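Local structure of trans-4-hydroxy-L-proline dehydratase (Clostridioides difficile 70-100-2010, 6VXC) at residues 90-94 and 288-292. The protein uses a glycyl radical to dehydrate trans-4-hydroxy-L-proline to (S)-1-pyrroline-5-carboxylate in the anaerobic breakdown of hydroxyproline. Residues are numbered along the deposited sequence; the frame is centred on the assembly and turned at random.
Sequences VGEKG and IGVTT
With CG beside its own backbone N (chi1 -71°) and a bend at chi3 (68°), the Lys-93 chain runs past Thr-291, while Ile-288, with both torsions near -60°, sends CD1 to the backbone of the loop. This is loop-on-helix packing within the pyruvate formate lyase-like part of a glycyl radical enzyme: the connection between helix 64-78 and strand 99-101 lies against the C-terminal end of helix 276-293. The contact illustrates how a long polar side chain can pack through its methylenes while its ammonium group reaches a water. Ile-288 CD1 approaches Lys-93 N to 3.5 Å, and also meets Glu-92 C and Lys-93 CG. Gly-91, which has no side chain, lets the main chain pass close beside this isoleucine. Farther along, the lysine methylenes cross Thr-291 at about a right angle, Lys-93 CD lying 3.4 Å from Thr-291 OG1, a hydroxyl whose hydrogen bond goes to the carbonyl of His-287. Thr-292 turns its OG1 back to Ile-288 O at 2.7 Å, leaving CG2 to face Lys-93 O at 4.0 Å. The carboxylate of Glu-92 forms a salt bridge with Lys-337 and accepts hydrogen bonds from Gln-341 and Asn-340. Lys-93 NZ donates to a water at 2.9 Å; that water lies within hydrogen-bonding distance, 3.0 Å, of Thr-291 O, which is hydrogen-bonded to Tyr-103 OH.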
loop_
_atom_site.group_PDB
_atom_site.type_symbol
_atom_site.label_atom_id
_atom_site.label_comp_id
_atom_site.label_asym_id
_atom_site.label_seq_id
_atom_site.Cartn_x
_atom_site.Cartn_y
_atom_site.Cartn_z
ATOM N N VAL A 90 -4.108 12.878 -20.112
ATOM C CA VAL A 90 -2.969 12.264 -20.791
ATOM C C VAL A 90 -1.811 12.066 -19.819
ATOM O O VAL A 90 -1.668 12.780 -18.816
ATOM C CB VAL A 90 -2.494 13.090 -22.011
ATOM C CG1 VAL A 90 -3.616 13.238 -23.046
ATOM C CG2 VAL A 90 -1.963 14.436 -21.554
ATOM N N GLY A 91 -0.969 11.088 -20.147
ATOM C CA GLY A 91 0.196 10.734 -19.358
ATOM C C GLY A 91 0.261 9.244 -19.059
ATOM O O GLY A 91 -0.698 8.661 -18.537
ATOM N N GLU A 92 1.385 8.615 -19.399
ATOM C CA GLU A 92 1.652 7.210 -19.115
ATOM C C GLU A 92 3.037 7.104 -18.479
ATOM O O GLU A 92 3.953 7.834 -18.863
ATOM C CB GLU A 92 1.592 6.345 -20.392
ATOM C CG GLU A 92 0.210 6.197 -21.056
ATOM C CD GLU A 92 -0.723 5.217 -20.327
ATOM O OE1 GLU A 92 -0.216 4.360 -19.569
ATOM O OE2 GLU A 92 -1.960 5.303 -20.529
ATOM N N LYS A 93 3.186 6.208 -17.498
ATOM C CA LYS A 93 4.507 5.986 -16.917
ATOM C C LYS A 93 5.471 5.414 -17.950
ATOM O O LYS A 93 6.600 5.891 -18.084
ATOM C CB LYS A 93 4.419 5.058 -15.706
ATOM C CG LYS A 93 3.771 5.665 -14.469
ATOM C CD LYS A 93 3.629 4.642 -13.334
ATOM C CE LYS A 93 4.997 4.232 -12.766
ATOM N NZ LYS A 93 4.925 3.046 -11.868
ATOM N N GLY A 94 5.043 4.388 -18.686
ATOM C CA GLY A 94 5.869 3.704 -19.657
ATOM C C GLY A 94 5.543 4.081 -21.090
ATOM O O GLY A 94 4.923 5.114 -21.363
ATOM N N ILE A 288 2.363 10.890 -12.534
ATOM C CA ILE A 288 3.366 10.372 -13.461
ATOM C C ILE A 288 4.757 10.795 -13.012
ATOM O O ILE A 288 5.716 10.022 -13.089
ATOM C CB ILE A 288 3.078 10.856 -14.896
ATOM C CG1 ILE A 288 1.765 10.253 -15.402
ATOM C CG2 ILE A 288 4.227 10.490 -15.839
ATOM C CD1 ILE A 288 1.806 8.757 -15.464
ATOM N N GLY A 289 4.888 12.032 -12.562
ATOM C CA GLY A 289 6.160 12.547 -12.118
ATOM C C GLY A 289 6.754 11.799 -10.941
ATOM O O GLY A 289 7.891 11.314 -11.032
ATOM N N VAL A 290 6.017 11.697 -9.830
ATOM C CA VAL A 290 6.633 11.132 -8.625
ATOM C C VAL A 290 6.854 9.638 -8.772
ATOM O O VAL A 290 7.781 9.079 -8.170
ATOM C CB VAL A 290 5.820 11.468 -7.364
ATOM C CG1 VAL A 290 5.801 12.989 -7.141
ATOM C CG2 VAL A 290 4.387 10.865 -7.439
ATOM N N THR A 291 6.038 8.960 -9.573
ATOM C CA THR A 291 6.235 7.525 -9.738
ATOM C C THR A 291 7.240 7.184 -10.827
ATOM O O THR A 291 7.583 6.012 -10.979
ATOM C CB THR A 291 4.900 6.798 -10.006
ATOM O OG1 THR A 291 4.333 7.248 -11.235
ATOM C CG2 THR A 291 3.921 7.037 -8.856
ATOM N N THR A 292 7.700 8.155 -11.611
ATOM C CA THR A 292 8.860 7.910 -12.453
ATOM C C THR A 292 10.141 8.507 -11.889
ATOM O O THR A 292 11.221 8.082 -12.295
ATOM C CB THR A 292 8.631 8.408 -13.896
ATOM O OG1 THR A 292 8.272 9.789 -13.904
ATOM C CG2 THR A 292 7.574 7.563 -14.615
HETATM O O HOH W 1 6.921 3.372 -9.824
#